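Local coordinates for protein glycosyltransferase (Rickettsia africae, PDB 7MI0) that probably transfers sugar residues from an activated donor to an acceptor, as a GT-B type glycosyltransferase of the group 1 family, at residues I74-N79 with K91-I96; I180-N185 with N379-K384; T319-A324 with V337-A342. All coordinates share one frame; numbering follows the deposited sequence.

Interaction 1: I74-N79 with K91-I96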
loop_
_atom_site.group_PDB
_atom_site.type_symbol
_atom_site.label_atom_id
_atom_site.label_comp_id
_atom_site.label_asym_id
_atom_site.label_seq_id
_atom_site.Cartn_x
_atom_site.Cartn_y
_atom_site.Cartn_z
ATOM N N ILE A 74 -7.889 -5.888 -21.159
ATOM C CA ILE A 74 -8.746 -5.184 -22.105
ATOM C C ILE A 74 -8.617 -3.695 -21.827
ATOM O O ILE A 74 -9.007 -3.226 -20.750
ATOM C CB ILE A 74 -10.211 -5.628 -21.991
ATOM C CG1 ILE A 74 -10.364 -7.077 -22.451
ATOM C CG2 ILE A 74 -11.113 -4.699 -22.784
ATOM C CD1 ILE A 74 -11.697 -7.682 -22.105
ATOM N N GLU A 75 -8.064 -2.954 -22.783
ATOM C CA GLU A 75 -7.999 -1.509 -22.635
ATOM C C GLU A 75 -9.386 -0.906 -22.838
ATOM O O GLU A 75 -10.217 -1.436 -23.576
ATOM C CB GLU A 75 -6.997 -0.912 -23.622
ATOM N N MET A 76 -9.636 0.204 -22.146
ATOM C CA MET A 76 -10.928 0.876 -22.160
ATOM C C MET A 76 -10.767 2.215 -21.460
ATOM O O MET A 76 -10.036 2.315 -20.474
ATOM C CB MET A 76 -12.004 0.029 -21.470
ATOM C CG MET A 76 -13.402 0.616 -21.516
ATOM S SD MET A 76 -14.634 -0.444 -20.718
ATOM C CE MET A 76 -14.529 -1.912 -21.741
ATOM N N ASN A 77 -11.443 3.238 -21.971
ATOM C CA ASN A 77 -11.248 4.612 -21.515
ATOM C C ASN A 77 -12.421 5.024 -20.637
ATOM O O ASN A 77 -13.542 5.188 -21.129
ATOM C CB ASN A 77 -11.092 5.555 -22.707
ATOM C CG ASN A 77 -9.850 5.251 -23.525
ATOM O OD1 ASN A 77 -8.818 4.850 -22.981
ATOM N ND2 ASN A 77 -9.945 5.437 -24.839
ATOM N N SER A 78 -12.157 5.202 -19.344
ATOM C CA SER A 78 -13.190 5.601 -18.400
ATOM C C SER A 78 -13.439 7.101 -18.484
ATOM O O SER A 78 -12.510 7.891 -18.678
ATOM C CB SER A 78 -12.785 5.226 -16.974
ATOM O OG SER A 78 -11.709 6.035 -16.524
ATOM N N ASN A 79 -14.705 7.493 -18.336
ATOM C CA ASN A 79 -15.068 8.905 -18.316
ATOM C C ASN A 79 -16.342 9.107 -17.505
ATOM O O ASN A 79 -17.448 9.076 -18.053
ATOM C CB ASN A 79 -15.251 9.447 -19.734
ATOM C CG ASN A 79 -15.539 10.937 -19.752
ATOM O OD1 ASN A 79 -15.033 11.681 -18.918
ATOM N ND2 ASN A 79 -16.368 11.375 -20.695
ATOM N N LYS A 91 -22.316 -1.110 -21.473
ATOM C CA LYS A 91 -22.652 -2.103 -22.487
ATOM C C LYS A 91 -21.430 -2.928 -22.869
ATOM O O LYS A 91 -21.514 -4.159 -22.972
ATOM C CB LYS A 91 -23.253 -1.425 -23.720
ATOM N N LEU A 92 -20.283 -2.274 -23.072
ATOM C CA LEU A 92 -19.070 -2.999 -23.445
ATOM C C LEU A 92 -18.689 -4.015 -22.372
ATOM O O LEU A 92 -18.402 -5.179 -22.677
ATOM C CB LEU A 92 -17.923 -2.017 -23.692
ATOM C CG LEU A 92 -18.092 -0.975 -24.800
ATOM C CD1 LEU A 92 -17.021 0.096 -24.686
ATOM C CD2 LEU A 92 -18.041 -1.625 -26.166
ATOM N N ILE A 93 -18.691 -3.590 -21.106
ATOM C CA ILE A 93 -18.365 -4.501 -20.011
ATOM C C ILE A 93 -19.352 -5.659 -19.977
ATOM O O ILE A 93 -18.965 -6.827 -19.854
ATOM C CB ILE A 93 -18.343 -3.743 -18.673
ATOM C CG1 ILE A 93 -17.382 -2.554 -18.742
ATOM C CG2 ILE A 93 -17.958 -4.679 -17.535
ATOM C CD1 ILE A 93 -17.424 -1.667 -17.521
ATOM N N ALA A 94 -20.645 -5.348 -20.086
ATOM C CA ALA A 94 -21.665 -6.389 -20.081
ATOM C C ALA A 94 -21.426 -7.409 -21.187
ATOM O O ALA A 94 -21.603 -8.616 -20.978
ATOM C CB ALA A 94 -23.052 -5.763 -20.222
ATOM N N GLU A 95 -21.020 -6.949 -22.371
ATOM C CA GLU A 95 -20.724 -7.892 -23.443
ATOM C C GLU A 95 -19.476 -8.706 -23.129
ATOM O O GLU A 95 -19.410 -9.899 -23.451
ATOM C CB GLU A 95 -20.584 -7.151 -24.768
ATOM C CG GLU A 95 -21.914 -6.645 -25.315
ATOM C CD GLU A 95 -22.979 -7.737 -25.383
ATOM O OE1 GLU A 95 -22.682 -8.843 -25.890
ATOM O OE2 GLU A 95 -24.115 -7.489 -24.921
ATOM N N ILE A 96 -18.480 -8.085 -22.492
ATOM C CA ILE A 96 -17.333 -8.838 -21.993
ATOM C C ILE A 96 -17.789 -9.885 -20.984
ATOM O O ILE A 96 -17.356 -11.043 -21.030
ATOM C CB ILE A 96 -16.285 -7.884 -21.385
ATOM C CG1 ILE A 96 -15.510 -7.154 -22.484
ATOM C CG2 ILE A 96 -15.335 -8.639 -20.471
ATOM C CD1 ILE A 96 -14.817 -5.892 -22.001
#
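Leu92 is the first residue of the helical segment to meet the strand end. Its CB lies 3.9 Å from CE of Met76, and the two side chains cross at a slant. Leu92 itself is largely solvent-exposed, so it forms the outer margin of the contact. One residue on, Ile93 is buried. Its CG1 lies 4.0 Å from SD of Met76, and the two chains cross at about a right angle. The Met76 chain can reach both residues because CG stands anti to the backbone N (chi1 -176°). It then runs straight to the sulfur and bends only at the last torsion (chi3 -62°), which carries CE toward the helix. Ile96, one turn after Leu92, takes part again. Its CD1 meets Met76 CE tip to tip at 4.0 Å. The same methyl meets CD1 of Ile74, also end to end, at 3.6 Å. Ile74 CG2 lies 4.0 Å from this methyl as well, so both branches of Ile74 touch it. No hydrogen bond joins the segments; the contact is wholly apolar. Ile56 of the adjacent strand 52-57 touches Ile74, Met76 and Ile96. Ile93 also touches helix 114-122, and Leu24 of strand 22-26 touches Ile93 and Ile96. Strand 72-75 is an outermost strand of the parallel seven-stranded sheet, and helix 83-100 connects it to strand 104-107. The contact joins the first strand and the helix of a beta-alpha-beta crossover in the Rossmann-like N-terminal domain of a GT-B fold.

Interaction 2: I180-N185 with N379-K384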
loop_
_atom_site.group_PDB
_atom_site.type_symbol
_atom_site.label_atom_id
_atom_site.label_comp_id
_atom_site.label_asym_id
_atom_site.label_seq_id
_atom_site.Cartn_x
_atom_site.Cartn_y
_atom_site.Cartn_z
ATOM N N ILE A 180 -9.667 -6.844 4.496
ATOM C CA ILE A 180 -8.593 -7.677 3.951
ATOM C C ILE A 180 -7.322 -6.830 4.017
ATOM O O ILE A 180 -7.010 -6.086 3.083
ATOM C CB ILE A 180 -8.869 -8.140 2.518
ATOM C CG1 ILE A 180 -10.227 -8.831 2.432
ATOM C CG2 ILE A 180 -7.764 -9.060 2.026
ATOM C CD1 ILE A 180 -10.558 -9.326 1.044
ATOM N N GLU A 181 -6.582 -6.943 5.121
ATOM C CA GLU A 181 -5.385 -6.129 5.299
ATOM C C GLU A 181 -4.395 -6.360 4.162
ATOM O O GLU A 181 -4.399 -7.393 3.491
ATOM C CB GLU A 181 -4.694 -6.437 6.630
ATOM C CG GLU A 181 -5.488 -6.109 7.877
ATOM C CD GLU A 181 -6.382 -7.253 8.314
ATOM O OE1 GLU A 181 -6.825 -8.037 7.439
ATOM O OE2 GLU A 181 -6.635 -7.371 9.535
ATOM N N ARG A 182 -3.534 -5.373 3.958
ATOM C CA ARG A 182 -2.534 -5.461 2.909
ATOM C C ARG A 182 -1.415 -6.408 3.319
ATOM O O ARG A 182 -1.025 -6.470 4.488
ATOM C CB ARG A 182 -1.977 -4.073 2.607
ATOM C CG ARG A 182 -3.029 -3.100 2.113
ATOM C CD ARG A 182 -3.652 -3.597 0.828
ATOM N NE ARG A 182 -4.879 -4.350 1.054
ATOM C CZ ARG A 182 -5.566 -4.962 0.098
ATOM N NH1 ARG A 182 -5.147 -4.968 -1.158
ATOM N NH2 ARG A 182 -6.704 -5.583 0.410
ATOM N N GLY A 183 -0.895 -7.149 2.348
ATOM C CA GLY A 183 0.127 -8.146 2.595
ATOM C C GLY A 183 1.455 -7.772 1.970
ATOM O O GLY A 183 1.507 -7.051 0.975
ATOM N N VAL A 184 2.530 -8.275 2.565
ATOM C CA VAL A 184 3.883 -8.110 2.050
ATOM C C VAL A 184 4.396 -9.475 1.619
ATOM O O VAL A 184 4.203 -10.473 2.324
ATOM C CB VAL A 184 4.811 -7.465 3.100
ATOM C CG1 VAL A 184 6.268 -7.714 2.766
ATOM C CG2 VAL A 184 4.556 -5.988 3.153
ATOM N N ASN A 185 5.028 -9.524 0.450
ATOM C CA ASN A 185 5.597 -10.763 -0.074
ATOM C C ASN A 185 6.766 -11.172 0.809
ATOM O O ASN A 185 7.881 -10.673 0.652
ATOM C CB ASN A 185 6.039 -10.566 -1.518
ATOM C CG ASN A 185 6.399 -11.866 -2.198
ATOM O OD1 ASN A 185 6.828 -12.822 -1.556
ATOM N ND2 ASN A 185 6.216 -11.913 -3.514
ATOM N N ASN A 379 0.503 -13.781 1.072
ATOM C CA ASN A 379 -0.166 -15.072 0.963
ATOM C C ASN A 379 -1.551 -15.047 1.607
ATOM O O ASN A 379 -2.521 -15.543 1.025
ATOM C CB ASN A 379 0.708 -16.148 1.600
ATOM C CG ASN A 379 0.599 -17.468 0.893
ATOM O OD1 ASN A 379 -0.376 -18.202 1.072
ATOM N ND2 ASN A 379 1.598 -17.783 0.069
ATOM N N LEU A 380 -1.667 -14.469 2.806
ATOM C CA LEU A 380 -2.960 -14.408 3.484
ATOM C C LEU A 380 -3.891 -13.392 2.830
ATOM O O LEU A 380 -5.110 -13.602 2.791
ATOM C CB LEU A 380 -2.752 -14.083 4.963
ATOM C CG LEU A 380 -3.938 -13.885 5.908
ATOM C CD1 LEU A 380 -4.749 -15.152 6.088
ATOM C CD2 LEU A 380 -3.444 -13.383 7.255
ATOM N N MET A 381 -3.341 -12.292 2.312
ATOM C CA MET A 381 -4.155 -11.338 1.569
ATOM C C MET A 381 -4.810 -12.012 0.372
ATOM O O MET A 381 -6.018 -11.879 0.151
ATOM C CB MET A 381 -3.295 -10.156 1.116
ATOM C CG MET A 381 -4.084 -8.909 0.729
ATOM S SD MET A 381 -3.139 -7.753 -0.285
ATOM C CE MET A 381 -3.131 -8.659 -1.836
ATOM N N LEU A 382 -4.018 -12.747 -0.411
ATOM C CA LEU A 382 -4.548 -13.405 -1.601
ATOM C C LEU A 382 -5.640 -14.406 -1.240
ATOM O O LEU A 382 -6.671 -14.485 -1.923
ATOM C CB LEU A 382 -3.415 -14.090 -2.367
ATOM C CG LEU A 382 -2.313 -13.181 -2.915
ATOM C CD1 LEU A 382 -1.332 -13.973 -3.757
ATOM C CD2 LEU A 382 -2.909 -12.034 -3.715
ATOM N N ARG A 383 -5.443 -15.161 -0.151
ATOM C CA ARG A 383 -6.420 -16.171 0.246
ATOM C C ARG A 383 -7.698 -15.532 0.779
ATOM O O ARG A 383 -8.799 -16.036 0.527
ATOM C CB ARG A 383 -5.801 -17.119 1.278
ATOM C CG ARG A 383 -4.671 -17.973 0.700
ATOM C CD ARG A 383 -3.829 -18.654 1.766
ATOM N NE ARG A 383 -3.847 -20.106 1.628
ATOM C CZ ARG A 383 -4.519 -20.932 2.423
ATOM N NH1 ARG A 383 -5.215 -20.486 3.461
ATOM N NH2 ARG A 383 -4.487 -22.239 2.175
ATOM N N LYS A 384 -7.584 -14.418 1.505
ATOM C CA LYS A 384 -8.789 -13.720 1.933
ATOM C C LYS A 384 -9.583 -13.202 0.741
ATOM O O LYS A 384 -10.817 -13.134 0.802
ATOM C CB LYS A 384 -8.432 -12.576 2.876
ATOM C CG LYS A 384 -7.917 -13.020 4.228
ATOM C CD LYS A 384 -7.710 -11.818 5.123
ATOM C CE LYS A 384 -7.129 -12.197 6.463
ATOM N NZ LYS A 384 -6.699 -10.984 7.202
HETATM O O HOH W 1 -4.525 -9.971 4.962
#
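Lys384 NZ is held by two partners. It forms a salt bridge with Glu181 OE1 at 3.0 Å, though its hydrogen-bond geometry is weak. It also gives a weak bond to a water, which in turn donates to the backbone O of Glu181 at 3.0 Å. The lysine chain is extended beyond CG and runs past Ile180 in the opposite direction, with its CB 3.7 Å from Ile180 CG2. Met381, the buried residue one turn earlier, faces Gly183. Its CG stands anti to the backbone N (chi1 -162°), and the sulfur swings to the loop. There Gly183 N donates a weak bond to SD at 3.5 Å. The same sulfur lies over one face of the Arg182 guanidinium, offset toward the rim and 3.5 Å from NH1. Arg182 folds back on its own loop. Its NH2 bonds Ile180 O at 2.7 Å, which helps fix the plane on which the sulfur rests. The loop follows strand 177-179, an outermost strand of the N-terminal sheet. Val184 packs on helix 304-311, and Leu382 turns to helix 35-48. Helix 378-393 thus lies between loop 180-185 and helix 35-48 of the N-terminal domain.

Interaction 3: T319-A324 with V337-A342; sequences TNIGGA and VEPNNA
Asn320 is the centre of an inverse gamma turn, yet its N still bonds across to Val337 O. The chain therefore bends sharply just where a parallel bridge ends. This N-H...O bond is 2.7 Å long, with an angle of 156° at the hydrogen, and the N lies nearly along the C=O axis. The residue before it, Thr319, pairs with Val337 in the bridge. Val337 also has a backbone bond with Ala318, so its two bonds fall on the residues flanking Thr319. Thr319 CA adds a CA-H...O contact to Val337 O at 3.3 Å. Beyond the bridge, Pro339 packs against the bent chain. Thr319 CG2 lies 3.8 Å from Pro339 CA. The threonine hydroxyl is engaged elsewhere, with Ser296 O. On the far side of the turn, Ile321 CB lies 3.7 Å from Pro339 CG. With CG1 anti to the backbone N (chi1 -176°), CG2 of Ile321 sits between N and the carbonyl carbon and lies 4.0 Å from Pro339 CG. Ile321 also touches Pro299. A type II' turn from Ile321 to Ala324 then redirects the chain. In residues 337-342, Asn341 ND2 bonds Glu338 OE1 at 3.3 Å, meeting the carboxylate from above its plane. Asn341 is the N-cap residue of helix 342-355, and its OD1 caps Ala344 N. Strands 315-319 and 335-337 are neighbours in the second parallel sheet, the latter outermost. The contact sits at this edge of the parallel sheet of the C-terminal Rossmann-like domain, consistent with the GT-B fold.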
loop_
_atom_site.group_PDB
_atom_site.type_symbol
_atom_site.label_atom_id
_atom_site.label_comp_id
_atom_site.label_asym_id
_atom_site.label_seq_id
_atom_site.Cartn_x
_atom_site.Cartn_y
_atom_site.Cartn_z
ATOM N N THR A 319 4.335 7.133 12.347
ATOM C CA THR A 319 3.427 8.100 12.949
ATOM C C THR A 319 2.082 7.451 13.230
ATOM O O THR A 319 1.562 6.681 12.419
ATOM C CB THR A 319 3.235 9.308 12.037
ATOM O OG1 THR A 319 3.058 8.866 10.684
ATOM C CG2 THR A 319 4.432 10.223 12.115
ATOM N N ASN A 320 1.521 7.766 14.395
ATOM C CA ASN A 320 0.274 7.157 14.849
ATOM C C ASN A 320 -0.890 7.867 14.168
ATOM O O ASN A 320 -1.571 8.720 14.740
ATOM C CB ASN A 320 0.171 7.228 16.365
ATOM C CG ASN A 320 -1.115 6.636 16.882
ATOM O OD1 ASN A 320 -1.838 5.960 16.146
ATOM N ND2 ASN A 320 -1.414 6.884 18.152
ATOM N N ILE A 321 -1.129 7.494 12.914
ATOM C CA ILE A 321 -2.115 8.198 12.104
ATOM C C ILE A 321 -2.549 7.322 10.935
ATOM O O ILE A 321 -1.718 6.710 10.253
ATOM C CB ILE A 321 -1.551 9.553 11.633
ATOM C CG1 ILE A 321 -2.602 10.343 10.867
ATOM C CG2 ILE A 321 -0.302 9.366 10.778
ATOM C CD1 ILE A 321 -2.075 11.655 10.345
ATOM N N GLY A 322 -3.857 7.243 10.707
ATOM C CA GLY A 322 -4.351 6.402 9.639
ATOM C C GLY A 322 -4.079 4.939 9.922
ATOM O O GLY A 322 -3.963 4.502 11.072
ATOM N N GLY A 323 -3.964 4.165 8.851
ATOM C CA GLY A 323 -3.647 2.764 9.007
ATOM C C GLY A 323 -2.178 2.449 9.137
ATOM O O GLY A 323 -1.809 1.272 9.149
ATOM N N ALA A 324 -1.329 3.476 9.250
ATOM C CA ALA A 324 0.118 3.279 9.235
ATOM C C ALA A 324 0.623 2.585 10.497
ATOM O O ALA A 324 1.653 1.901 10.456
ATOM C CB ALA A 324 0.829 4.621 9.051
ATOM N N VAL A 337 4.808 7.099 17.056
ATOM C CA VAL A 337 5.118 8.474 17.432
ATOM C C VAL A 337 3.941 9.359 17.037
ATOM O O VAL A 337 3.183 9.039 16.117
ATOM C CB VAL A 337 6.428 8.991 16.787
ATOM C CG1 VAL A 337 6.946 10.191 17.540
ATOM C CG2 VAL A 337 7.481 7.938 16.809
ATOM N N GLU A 338 3.777 10.468 17.755
ATOM C CA GLU A 338 2.780 11.457 17.372
ATOM C C GLU A 338 3.173 12.116 16.051
ATOM O O GLU A 338 4.346 12.453 15.842
ATOM C CB GLU A 338 2.628 12.529 18.448
ATOM C CG GLU A 338 1.603 12.226 19.517
ATOM C CD GLU A 338 1.483 13.358 20.525
ATOM O OE1 GLU A 338 1.948 14.485 20.226
ATOM O OE2 GLU A 338 0.931 13.123 21.621
ATOM N N PRO A 339 2.217 12.329 15.151
ATOM C CA PRO A 339 2.543 12.955 13.868
ATOM C C PRO A 339 2.853 14.430 14.043
ATOM O O PRO A 339 2.300 15.106 14.914
ATOM C CB PRO A 339 1.266 12.759 13.041
ATOM C CG PRO A 339 0.376 11.848 13.866
ATOM C CD PRO A 339 0.780 12.056 15.279
ATOM N N ASN A 340 3.751 14.926 13.191
ATOM C CA ASN A 340 4.109 16.345 13.169
ATOM C C ASN A 340 4.627 16.794 14.535
ATOM O O ASN A 340 4.179 17.794 15.101
ATOM C CB ASN A 340 2.920 17.201 12.719
ATOM C CG ASN A 340 3.345 18.434 11.946
ATOM O OD1 ASN A 340 4.523 18.788 11.922
ATOM N ND2 ASN A 340 2.384 19.099 11.313
ATOM N N ASN A 341 5.577 16.028 15.071
ATOM C CA ASN A 341 6.166 16.292 16.386
ATOM C C ASN A 341 7.633 15.888 16.287
ATOM O O ASN A 341 7.963 14.701 16.387
ATOM C CB ASN A 341 5.436 15.524 17.484
ATOM C CG ASN A 341 5.853 15.952 18.887
ATOM O OD1 ASN A 341 6.995 16.351 19.121
ATOM N ND2 ASN A 341 4.918 15.860 19.831
ATOM N N ALA A 342 8.507 16.875 16.079
ATOM C CA ALA A 342 9.911 16.574 15.812
ATOM C C ALA A 342 10.620 16.052 17.058
ATOM O O ALA A 342 11.404 15.096 16.977
ATOM C CB ALA A 342 10.620 17.811 15.265
#

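The three contacts follow the two-domain plan of a GT-B enzyme. Interaction 1 comes first along the chain and lies at one outermost strand, 72-75, of the N-terminal sheet. Interaction 2 joins the loop after the last strand of that sheet to helix 378-393, near the chain end. Interaction 3 lies at the edge of the C-terminal sheet, where strands 315-319 and 335-337 end, between the halves of interaction 2 in sequence. Centres of interactions 1 and 3 are 41 Å apart, on opposite sides of the chain's centre. Interaction 2 is 28 Å from the first and 24 Å from the third, centre to centre. It returns the chain to the N-terminal domain after the C-terminal sheet is complete.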